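Local atomic coordinates of amidohydrolase 3 domain-containing protein (PDB entry 3IGH), a protein that is of unknown detailed function but probably acts as a metal-dependent amidohydrolase, hydrolysing carbon-nitrogen bonds other than peptide bonds. Residues G270-L275 with S281-T286; I337-L342 with P362-S367; N150-K155 with L169-K174; E184-Y189 with N211-R216. All blocks are in the same frame, centred on the assembly; numbering follows the deposited sequence.

Interaction 1: residues G270-L275 with S281-T286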
# COMPACT_ATOMS: atom_id res chain seq x y z
N GLY A 270 -36.26 -2.84 9.51
CA GLY A 270 -36.72 -4.02 10.26
C GLY A 270 -36.87 -3.77 11.74
O GLY A 270 -37.91 -4.08 12.33
N ALA A 271 -35.85 -3.16 12.33
CA ALA A 271 -35.83 -2.85 13.75
C ALA A 271 -36.50 -1.52 14.07
O ALA A 271 -36.60 -1.14 15.25
CB ALA A 271 -34.38 -2.86 14.26
N ARG A 272 -36.97 -0.83 13.03
CA ARG A 272 -37.55 0.53 13.11
C ARG A 272 -36.56 1.57 13.67
O ARG A 272 -36.94 2.49 14.38
CB ARG A 272 -38.89 0.56 13.88
CG ARG A 272 -39.94 -0.44 13.35
CD ARG A 272 -41.31 -0.19 13.98
NE ARG A 272 -42.32 -1.17 13.55
CZ ARG A 272 -42.47 -2.38 14.09
NH1 ARG A 272 -41.69 -2.78 15.08
NH2 ARG A 272 -43.41 -3.20 13.62
N THR A 273 -35.29 1.40 13.31
CA THR A 273 -34.24 2.31 13.75
C THR A 273 -33.74 3.19 12.60
O THR A 273 -32.95 4.12 12.82
CB THR A 273 -33.08 1.56 14.42
OG1 THR A 273 -32.68 0.45 13.60
CG2 THR A 273 -33.52 1.03 15.79
N ALA A 274 -34.24 2.93 11.39
CA ALA A 274 -34.00 3.79 10.25
C ALA A 274 -34.74 5.10 10.46
O ALA A 274 -35.88 5.10 10.94
CB ALA A 274 -34.44 3.12 8.95
N LEU A 275 -34.09 6.21 10.12
CA LEU A 275 -34.61 7.54 10.46
C LEU A 275 -35.51 8.12 9.39
O LEU A 275 -35.05 8.46 8.29
CB LEU A 275 -33.44 8.49 10.77
CG LEU A 275 -33.81 9.89 11.30
CD1 LEU A 275 -34.46 9.79 12.69
CD2 LEU A 275 -32.55 10.75 11.36
N SER A 281 -45.38 3.60 10.01
CA SER A 281 -46.80 3.32 9.79
C SER A 281 -47.35 2.25 10.73
O SER A 281 -48.54 2.28 11.07
CB SER A 281 -47.04 2.96 8.33
OG SER A 281 -46.69 4.06 7.51
N ASP A 282 -46.50 1.33 11.17
CA ASP A 282 -46.92 0.28 12.11
C ASP A 282 -46.42 0.51 13.54
O ASP A 282 -46.55 -0.37 14.40
CB ASP A 282 -46.52 -1.11 11.60
CG ASP A 282 -45.01 -1.27 11.41
OD1 ASP A 282 -44.25 -0.28 11.53
OD2 ASP A 282 -44.58 -2.41 11.13
N ASP A 283 -45.81 1.67 13.77
CA ASP A 283 -45.44 2.12 15.12
C ASP A 283 -45.39 3.65 15.11
O ASP A 283 -44.33 4.24 14.89
CB ASP A 283 -44.10 1.53 15.56
CG ASP A 283 -43.81 1.73 17.05
OD1 ASP A 283 -44.51 2.50 17.73
OD2 ASP A 283 -42.85 1.09 17.54
N PRO A 284 -46.55 4.29 15.36
CA PRO A 284 -46.64 5.75 15.31
C PRO A 284 -45.89 6.47 16.44
O PRO A 284 -45.78 7.69 16.41
CB PRO A 284 -48.16 6.01 15.43
CG PRO A 284 -48.81 4.68 15.16
CD PRO A 284 -47.85 3.68 15.70
N SER A 285 -45.37 5.71 17.41
CA SER A 285 -44.64 6.29 18.54
C SER A 285 -43.16 6.59 18.22
O SER A 285 -42.49 7.26 19.01
CB SER A 285 -44.75 5.39 19.78
OG SER A 285 -43.87 4.28 19.71
N THR A 286 -42.67 6.10 17.08
CA THR A 286 -41.25 6.25 16.75
C THR A 286 -41.00 6.66 15.30
O THR A 286 -41.78 6.35 14.41
CB THR A 286 -40.43 4.98 17.13
OG1 THR A 286 -39.03 5.27 17.06
CG2 THR A 286 -40.75 3.78 16.22
O HOH W 1 -37.49 3.00 16.94

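Interaction 2: residues I337-L342 with P362-S367. With SO4 (sulfate ion), chain E; SO4 (sulfate ion), chain B.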
# COMPACT_ATOMS: atom_id res chain seq x y z
N ILE A 337 -23.34 6.76 -0.89
CA ILE A 337 -24.37 6.43 0.08
C ILE A 337 -24.70 4.95 -0.05
O ILE A 337 -24.85 4.44 -1.16
CB ILE A 337 -25.61 7.35 -0.07
CG1 ILE A 337 -25.30 8.73 0.51
CG2 ILE A 337 -26.84 6.77 0.65
CD1 ILE A 337 -26.03 9.85 -0.19
N GLU A 338 -24.77 4.28 1.09
CA GLU A 338 -25.09 2.86 1.16
C GLU A 338 -26.57 2.68 1.48
O GLU A 338 -27.09 3.37 2.37
CB GLU A 338 -24.23 2.18 2.23
CG GLU A 338 -22.74 2.52 2.15
CD GLU A 338 -22.16 2.28 0.76
OE1 GLU A 338 -22.16 1.12 0.30
OE2 GLU A 338 -21.71 3.26 0.13
N HIS A 339 -27.20 1.76 0.75
CA HIS A 339 -28.61 1.38 0.84
C HIS A 339 -29.55 2.30 0.05
O HIS A 339 -30.15 1.88 -0.94
CB HIS A 339 -29.09 1.23 2.28
CG HIS A 339 -28.41 0.14 3.05
ND1 HIS A 339 -28.98 -1.09 3.27
CD2 HIS A 339 -27.20 0.12 3.67
CE1 HIS A 339 -28.15 -1.84 3.97
NE2 HIS A 339 -27.06 -1.13 4.23
N ALA A 340 -29.66 3.55 0.52
CA ALA A 340 -30.59 4.54 -0.05
C ALA A 340 -31.99 3.95 -0.22
O ALA A 340 -32.61 4.06 -1.28
CB ALA A 340 -30.05 5.10 -1.38
N SER A 341 -32.48 3.31 0.84
CA SER A 341 -33.66 2.46 0.79
C SER A 341 -34.97 3.23 0.58
O SER A 341 -35.89 2.73 -0.07
CB SER A 341 -33.75 1.62 2.06
OG SER A 341 -32.54 0.91 2.27
N LEU A 342 -35.01 4.44 1.12
CA LEU A 342 -36.17 5.33 1.02
C LEU A 342 -35.70 6.69 0.52
O LEU A 342 -35.00 7.41 1.24
CB LEU A 342 -36.80 5.51 2.40
CG LEU A 342 -37.90 4.58 2.90
CD1 LEU A 342 -38.51 5.21 4.12
CD2 LEU A 342 -38.96 4.41 1.86
N PRO A 362 -30.41 -4.96 -4.17
CA PRO A 362 -31.72 -5.42 -4.69
C PRO A 362 -32.35 -6.64 -4.02
O PRO A 362 -33.58 -6.71 -3.95
CB PRO A 362 -31.43 -5.68 -6.17
CG PRO A 362 -30.31 -4.71 -6.49
CD PRO A 362 -29.43 -4.77 -5.26
N HIS A 363 -31.56 -7.57 -3.49
CA HIS A 363 -32.13 -8.73 -2.81
C HIS A 363 -32.90 -8.41 -1.51
O HIS A 363 -33.68 -9.24 -1.04
CB HIS A 363 -31.10 -9.85 -2.61
CG HIS A 363 -31.73 -11.21 -2.45
ND1 HIS A 363 -32.02 -11.74 -1.22
CD2 HIS A 363 -32.15 -12.11 -3.37
CE1 HIS A 363 -32.58 -12.93 -1.38
NE2 HIS A 363 -32.67 -13.18 -2.67
N PHE A 364 -32.70 -7.20 -0.96
CA PHE A 364 -33.52 -6.72 0.16
C PHE A 364 -35.02 -6.67 -0.17
O PHE A 364 -35.84 -6.81 0.72
CB PHE A 364 -33.07 -5.33 0.64
CG PHE A 364 -31.91 -5.34 1.62
CD1 PHE A 364 -30.66 -5.85 1.26
CD2 PHE A 364 -32.06 -4.83 2.90
CE1 PHE A 364 -29.58 -5.84 2.16
CE2 PHE A 364 -31.00 -4.82 3.81
CZ PHE A 364 -29.76 -5.33 3.43
N ILE A 365 -35.37 -6.43 -1.44
CA ILE A 365 -36.77 -6.54 -1.91
C ILE A 365 -37.39 -7.89 -1.51
O ILE A 365 -38.52 -7.95 -1.03
CB ILE A 365 -36.86 -6.37 -3.45
CG1 ILE A 365 -36.53 -4.92 -3.85
CG2 ILE A 365 -38.25 -6.77 -4.00
CD1 ILE A 365 -36.21 -4.77 -5.31
N ILE A 366 -36.60 -8.95 -1.67
CA ILE A 366 -37.05 -10.30 -1.37
C ILE A 366 -37.11 -10.59 0.13
O ILE A 366 -38.10 -11.15 0.62
CB ILE A 366 -36.22 -11.35 -2.14
CG1 ILE A 366 -36.69 -11.38 -3.60
CG2 ILE A 366 -36.33 -12.75 -1.53
CD1 ILE A 366 -35.63 -11.80 -4.55
N SER A 367 -36.06 -10.20 0.86
CA SER A 367 -35.94 -10.52 2.28
C SER A 367 -36.85 -9.67 3.16
O SER A 367 -37.41 -10.16 4.14
CB SER A 367 -34.49 -10.38 2.74
OG SER A 367 -33.68 -11.39 2.18
S SO4 E . -34.42 -16.17 -3.75
O1 SO4 E . -34.05 -17.53 -4.13
O2 SO4 E . -35.81 -15.92 -4.13
O3 SO4 E . -34.24 -16.00 -2.31
O4 SO4 E . -33.57 -15.22 -4.45
S SO4 B . -24.52 -1.84 6.73
O1 SO4 B . -23.25 -2.51 6.49
O2 SO4 B . -25.59 -2.64 6.15
O3 SO4 B . -24.74 -1.75 8.16
O4 SO4 B . -24.50 -0.52 6.09

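Interaction 3: residues N150-K155 with L169-K174. With SO4 (sulfate ion), chain P.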
# COMPACT_ATOMS: atom_id res chain seq x y z
N ASN A 150 -16.95 -11.56 29.49
CA ASN A 150 -16.88 -10.69 30.66
C ASN A 150 -17.73 -9.43 30.49
O ASN A 150 -17.22 -8.30 30.55
CB ASN A 150 -15.42 -10.35 31.01
CG ASN A 150 -15.27 -9.79 32.42
OD1 ASN A 150 -15.73 -10.39 33.39
ND2 ASN A 150 -14.65 -8.63 32.53
N LEU A 151 -19.02 -9.64 30.22
CA LEU A 151 -19.95 -8.55 29.92
C LEU A 151 -20.27 -7.72 31.14
O LEU A 151 -20.28 -8.23 32.26
CB LEU A 151 -21.25 -9.10 29.31
CG LEU A 151 -21.14 -9.89 28.01
CD1 LEU A 151 -22.51 -10.42 27.57
CD2 LEU A 151 -20.49 -9.05 26.89
N THR A 152 -20.52 -6.43 30.92
CA THR A 152 -20.91 -5.50 31.98
C THR A 152 -22.32 -5.88 32.45
O THR A 152 -23.21 -6.08 31.62
CB THR A 152 -20.88 -4.03 31.47
OG1 THR A 152 -19.58 -3.75 30.92
CG2 THR A 152 -21.17 -3.03 32.58
N PRO A 153 -22.51 -6.02 33.78
CA PRO A 153 -23.84 -6.27 34.35
C PRO A 153 -24.85 -5.20 33.94
O PRO A 153 -24.56 -4.01 34.06
CB PRO A 153 -23.59 -6.20 35.86
CG PRO A 153 -22.16 -6.59 36.01
CD PRO A 153 -21.47 -5.98 34.83
N SER A 154 -26.00 -5.64 33.43
CA SER A 154 -27.12 -4.76 33.10
C SER A 154 -28.43 -5.55 32.98
O SER A 154 -28.43 -6.79 33.05
CB SER A 154 -26.86 -3.95 31.81
OG SER A 154 -27.15 -4.69 30.64
N LYS A 155 -29.54 -4.83 32.79
CA LYS A 155 -30.86 -5.46 32.57
C LYS A 155 -30.95 -6.20 31.23
O LYS A 155 -31.78 -7.10 31.07
CB LYS A 155 -31.99 -4.43 32.70
CG LYS A 155 -31.72 -3.06 32.10
CD LYS A 155 -32.38 -2.88 30.75
CE LYS A 155 -32.28 -1.43 30.29
NZ LYS A 155 -32.88 -1.23 28.94
N LEU A 169 -25.75 -7.02 23.76
CA LEU A 169 -25.42 -7.73 22.53
C LEU A 169 -24.44 -6.93 21.69
O LEU A 169 -23.53 -7.50 21.07
CB LEU A 169 -26.67 -8.07 21.71
CG LEU A 169 -26.38 -8.93 20.47
CD1 LEU A 169 -25.82 -10.29 20.87
CD2 LEU A 169 -27.61 -9.09 19.62
N GLU A 170 -24.64 -5.61 21.68
CA GLU A 170 -23.72 -4.67 21.05
C GLU A 170 -22.34 -4.80 21.69
O GLU A 170 -21.32 -4.80 21.00
CB GLU A 170 -24.27 -3.25 21.21
CG GLU A 170 -23.44 -2.13 20.58
CD GLU A 170 -23.93 -0.74 20.97
OE1 GLU A 170 -25.14 -0.59 21.29
OE2 GLU A 170 -23.12 0.20 20.96
N GLU A 171 -22.31 -4.93 23.02
CA GLU A 171 -21.05 -5.12 23.75
C GLU A 171 -20.43 -6.47 23.40
O GLU A 171 -19.24 -6.54 23.10
CB GLU A 171 -21.25 -5.00 25.27
CG GLU A 171 -19.95 -5.10 26.07
CD GLU A 171 -20.17 -5.24 27.57
OE1 GLU A 171 -21.16 -5.88 27.99
OE2 GLU A 171 -19.32 -4.73 28.34
N ALA A 172 -21.24 -7.53 23.41
CA ALA A 172 -20.77 -8.87 23.10
C ALA A 172 -20.15 -8.95 21.70
O ALA A 172 -19.11 -9.59 21.53
CB ALA A 172 -21.90 -9.89 23.24
N ARG A 173 -20.74 -8.27 20.75
CA ARG A 173 -20.25 -8.29 19.41
C ARG A 173 -18.93 -7.58 19.30
O ARG A 173 -18.06 -8.04 18.63
CB ARG A 173 -21.23 -7.59 18.52
CG ARG A 173 -22.31 -8.43 18.06
CD ARG A 173 -22.62 -8.01 16.67
NE ARG A 173 -24.04 -8.00 16.47
CZ ARG A 173 -24.64 -8.60 15.46
NH1 ARG A 173 -25.95 -8.57 15.36
NH2 ARG A 173 -23.91 -9.23 14.56
N LYS A 174 -18.83 -6.44 19.95
CA LYS A 174 -17.59 -5.67 20.01
C LYS A 174 -16.46 -6.49 20.62
O LYS A 174 -15.34 -6.52 20.09
CB LYS A 174 -17.82 -4.38 20.80
CG LYS A 174 -16.70 -3.34 20.69
CD LYS A 174 -17.07 -2.06 21.44
CE LYS A 174 -16.21 -0.87 21.01
NZ LYS A 174 -14.89 -0.82 21.70
S SO4 P . -28.58 -0.76 33.00
O1 SO4 P . -28.40 -1.01 31.57
O2 SO4 P . -29.00 -1.99 33.67
O3 SO4 P . -27.32 -0.31 33.58
O4 SO4 P . -29.61 0.26 33.17
O HOH W 2 -23.65 -5.49 29.16

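Interaction 4: residues E184-Y189 with N211-R216. With SO4 (sulfate ion), chain H.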
# COMPACT_ATOMS: atom_id res chain seq x y z
N GLU A 184 -5.48 -14.55 13.24
CA GLU A 184 -5.50 -15.85 12.55
C GLU A 184 -6.93 -16.30 12.22
O GLU A 184 -7.16 -16.88 11.16
CB GLU A 184 -4.77 -16.93 13.36
CG GLU A 184 -3.39 -16.52 13.88
CD GLU A 184 -3.44 -15.94 15.29
OE1 GLU A 184 -3.43 -14.69 15.41
OE2 GLU A 184 -3.50 -16.72 16.26
N ASP A 185 -7.87 -16.03 13.12
CA ASP A 185 -9.30 -16.31 12.88
C ASP A 185 -9.83 -15.50 11.69
O ASP A 185 -10.52 -16.04 10.82
CB ASP A 185 -10.15 -16.00 14.09
CG ASP A 185 -9.90 -16.95 15.25
OD1 ASP A 185 -9.51 -18.11 15.01
OD2 ASP A 185 -10.10 -16.52 16.39
N TYR A 186 -9.49 -14.21 11.68
CA TYR A 186 -9.88 -13.31 10.59
C TYR A 186 -9.27 -13.74 9.26
O TYR A 186 -9.96 -13.69 8.24
CB TYR A 186 -9.51 -11.87 10.90
CG TYR A 186 -10.50 -11.13 11.78
CD1 TYR A 186 -10.36 -11.13 13.17
CD2 TYR A 186 -11.55 -10.41 11.22
CE1 TYR A 186 -11.25 -10.43 13.98
CE2 TYR A 186 -12.46 -9.72 12.03
CZ TYR A 186 -12.29 -9.74 13.40
OH TYR A 186 -13.16 -9.05 14.19
N VAL A 187 -8.01 -14.17 9.27
CA VAL A 187 -7.37 -14.69 8.05
C VAL A 187 -8.18 -15.89 7.52
O VAL A 187 -8.50 -15.95 6.34
CB VAL A 187 -5.86 -15.06 8.26
CG1 VAL A 187 -5.27 -15.81 7.07
CG2 VAL A 187 -5.02 -13.81 8.53
N TYR A 188 -8.52 -16.81 8.42
CA TYR A 188 -9.31 -17.99 8.08
C TYR A 188 -10.69 -17.61 7.52
O TYR A 188 -11.10 -18.15 6.48
CB TYR A 188 -9.44 -18.89 9.32
CG TYR A 188 -10.35 -20.08 9.15
CD1 TYR A 188 -9.88 -21.27 8.59
CD2 TYR A 188 -11.68 -20.03 9.56
CE1 TYR A 188 -10.72 -22.37 8.44
CE2 TYR A 188 -12.53 -21.13 9.41
CZ TYR A 188 -12.04 -22.29 8.85
OH TYR A 188 -12.87 -23.37 8.71
N TYR A 189 -11.39 -16.69 8.18
CA TYR A 189 -12.71 -16.25 7.73
C TYR A 189 -12.67 -15.56 6.38
O TYR A 189 -13.52 -15.82 5.52
CB TYR A 189 -13.37 -15.33 8.76
CG TYR A 189 -13.78 -16.02 10.05
CD1 TYR A 189 -14.32 -17.30 10.03
CD2 TYR A 189 -13.66 -15.37 11.27
CE1 TYR A 189 -14.72 -17.93 11.22
CE2 TYR A 189 -14.05 -15.98 12.46
CZ TYR A 189 -14.57 -17.26 12.42
OH TYR A 189 -14.95 -17.87 13.59
N ASN A 211 -12.42 -3.59 10.57
CA ASN A 211 -11.88 -3.24 11.89
C ASN A 211 -10.37 -3.52 11.98
O ASN A 211 -9.74 -3.84 10.97
CB ASN A 211 -12.67 -3.92 13.03
CG ASN A 211 -12.59 -5.45 13.01
OD1 ASN A 211 -11.60 -6.04 12.57
ND2 ASN A 211 -13.64 -6.11 13.51
N GLU A 212 -9.81 -3.40 13.18
CA GLU A 212 -8.35 -3.46 13.37
C GLU A 212 -7.77 -4.81 12.98
O GLU A 212 -6.80 -4.89 12.21
CB GLU A 212 -7.98 -3.14 14.83
CG GLU A 212 -8.14 -1.66 15.23
CD GLU A 212 -9.56 -1.25 15.66
OE1 GLU A 212 -10.56 -2.00 15.45
OE2 GLU A 212 -9.68 -0.13 16.23
N LYS A 213 -8.38 -5.89 13.47
CA LYS A 213 -7.89 -7.23 13.16
C LYS A 213 -8.18 -7.70 11.74
O LYS A 213 -7.38 -8.45 11.16
CB LYS A 213 -8.41 -8.24 14.17
CG LYS A 213 -7.81 -8.05 15.54
CD LYS A 213 -8.19 -9.15 16.49
CE LYS A 213 -7.48 -8.94 17.82
NZ LYS A 213 -7.96 -9.88 18.86
N ALA A 214 -9.32 -7.29 11.18
CA ALA A 214 -9.62 -7.58 9.77
C ALA A 214 -8.58 -6.89 8.88
O ALA A 214 -8.11 -7.48 7.92
CB ALA A 214 -11.02 -7.13 9.40
N LEU A 215 -8.22 -5.65 9.22
CA LEU A 215 -7.18 -4.95 8.47
C LEU A 215 -5.82 -5.64 8.56
O LEU A 215 -5.16 -5.80 7.55
CB LEU A 215 -7.08 -3.47 8.86
CG LEU A 215 -6.10 -2.64 8.00
CD1 LEU A 215 -6.42 -2.71 6.50
CD2 LEU A 215 -6.01 -1.19 8.47
N ARG A 216 -5.43 -6.08 9.76
CA ARG A 216 -4.18 -6.86 9.92
C ARG A 216 -4.19 -8.13 9.06
O ARG A 216 -3.18 -8.47 8.44
CB ARG A 216 -3.96 -7.26 11.38
CG ARG A 216 -3.59 -6.13 12.30
CD ARG A 216 -3.27 -6.71 13.68
NE ARG A 216 -2.89 -5.68 14.62
CZ ARG A 216 -1.64 -5.28 14.83
NH1 ARG A 216 -1.40 -4.33 15.71
NH2 ARG A 216 -0.64 -5.83 14.15
S SO4 H . -15.50 -3.51 15.56
O1 SO4 H . -15.68 -4.61 14.62
O2 SO4 H . -16.50 -3.59 16.62
O3 SO4 H . -14.17 -3.59 16.15
O4 SO4 H . -15.64 -2.24 14.86

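Interaction 1: residues G270-L275 with S281-T286
Arg272 reaches out from one arm of the long loop between strand 256-264 and helix 294-305 and takes hold of Asp282 on the other arm. The grip is side-on. Arg272 NE donates to Asp282 OD1 at 2.9 Å, almost straight at 172°. Its NH2 donates to Asp282 OD2, also at 2.9 Å. Both oxygens lie close to the guanidinium plane, yet the two flat groups are not coplanar. Their planes stand 60° apart, so the arginine comes down on the carboxylate oxygens from above the carboxylate plane. The arginine chain, with CG beside the backbone N (chi1 -53°), runs extended to NE and carries the guanidinium across the gap. On its way its CD packs against Asp283 CB at 3.6 Å, the two side chains crossing at about a right angle. Asp283 is itself tied down within a type I turn from Asp283 to Thr286, where Ser285 OG donates to its OD1 at 2.7 Å. At the Arg272 carbonyl, one water bridges O and Thr286 OG1, lying 2.7 Å from each. Asp282 OD2 also pairs with Arg374, so two arginines gather round one carboxylate. A leucine in place of Arg272 would probably leave Asp282 with Arg374 but without this two-pronged grip, and remove a link between the two arms. With both arginines present, the negative charge of Asp282 is likely to be well balanced despite the surface setting, and charge pairing with a water bridge, more than apolar burial, joins the two arms.

Interaction 2: residues I337-L342 with P362-S367
The imidazole of His339 presents its edge to the face of Phe364 while its NE2 holds a sulfate, so a ring that grips an anion is flanked by a hydrocarbon ring. The pair is an offset edge-to-face stack, with ring planes at 85° and centroids 5.5 Å apart. The closest approach is between His339 CE1 and Phe364 CZ, at 3.9 Å. Phe364 gets there with CG anti to its carbonyl carbon (chi1 -84°), its ring directed toward His339. His339 NE2 donates to sulfate O2 at 2.9 Å, an oxygen lying in the imidazole plane, and more weakly to O4. His67, His314 and Lys262 bind the same sulfate. The setting is the TIM-barrel fold of the amidohydrolases: His339 follows strand 336-337 and Phe364 follows the next strand, 357-360. In many amidohydrolases, histidines, an aspartate and often a carboxylated lysine at strand ends bind the metal, so this cluster probably marks the active site. The sulfate, probably from the crystallisation liquor, sits where a metal would be expected in relatives; the coordinates hold no metal here. Glu338 braces the site from the second shell through one hydrogen bond from OE1 to His67 ND1 and a salt bridge of OE2 to Arg336. Beyond Phe364, His363 turns to a second sulfate. Its NE2 donates to O4 of that ion at 2.9 Å, and its ND1 is hydrogen-bonded to Glu404.

Interaction 3: residues N150-K155 with L169-K174
Leu151 and Ala172 mark the closest backbone approach, their CA atoms 6.9 Å apart where an irregular segment, 150-155, runs past the helical turns of 169-174. Asn150, with positive phi, is the first residue beyond helix 143-149; the chain is then extended, and the Thr152 N-H faces the Glu171 carboxylate. The Glu171 side chain leaves the helix with CG anti to the backbone N (chi1 -176°) and stays extended, so that the carboxylate arrives at Thr152 and crosses that side chain at about a right angle. OE1 takes the backbone N of Thr152 at 3.0 Å through its syn lone pair. OE2 receives the hydroxyl OG1 of Thr152 at 2.8 Å, also on the syn side but 22° out of the carboxylate plane. A water adds a further link, donating to Thr152 O and, at 2.8 Å, to Glu171 OE1. The carboxylate is thus fixed in rotation by bonds to both oxygens. Alongside, Leu151 slides past Glu171 in the opposite direction, its CD2 3.4 Å from OE1, and the same CD2 packs on Ala172 CB at 4.0 Å. Replacing Glu171 by an alanine would probably leave the Thr152 N-H and hydroxyl without their common acceptor and free this part of the loop to move. Helix 166-180 also packs on strand 129-133, where Leu169 and Ala172 meet Phe130, so the contact fastens the loop between helix 143-149 and strand 157-158 to a helix packed on the same mixed sheet that strand 157-158 edges.

Interaction 4: residues E184-Y189 with N211-R216
Tyr186 and Ala214 bring helices 183-199 and 212-223 to within 5.8 Å between their CA atoms, a close approach consistent with the small alanine side chain. The two helices follow one another in the TIM-barrel fold of the amidohydrolases, joined through strand 202-210, and the contact lies at the start of the second helix, where Asn211 is the N-cap. The tyrosine ring does most of the packing. One face lies over the peptide between Lys213 and Ala214, with Ala214 N 3.8 Å above its plane toward the rim. Its CD2 meets Ala214 CB at 3.8 Å, and its CE1 meets Lys213 CB at 3.6 Å. The lysine then runs extended and away from the ring, and its NZ is hydrogen-bonded to the backbone O atoms of Glu178 and Leu181. A chi1 of -82° swings the tyrosine ring toward the second helix and brings its hydroxyl to the N-cap side chain. Tyr186 OH accepts from Asn211 ND2 at 3.1 Å and is also bonded to the carbonyl of Asn177. The cap amide is held at both ends, which fixes its orientation: OD1 accepts from Ala214 N at 2.9 Å, nearly along the C=O axis, while ND2 serves two partners, the tyrosine OH and a sulfate ion, reaching sulfate O1 at 2.8 Å with a nearly straight N-H...O angle of 173°.

Along the chain the contacts come in the order 3, 4, 1, 2, each closing before the next opens, and none touches another. Interactions 3 and 4 are tied most directly in sequence: helix 166-180 is followed by helix 183-199, and the centres of the two contacts lie 22 Å apart. Interactions 1 and 2 are the nearest pair, with centres 17 Å apart; the loop of interaction 1 leaves strand 256-264, which pairs with strand 310-315, itself next to strand 336-337 of interaction 2. Interactions 1 and 4 are the most distant, at 35 Å. Interaction 2, with its histidines and sulfate at the barrel strand ends, lies at the probable active site, 11 Å from the chain centre, whereas the other three join more peripheral loops and helices.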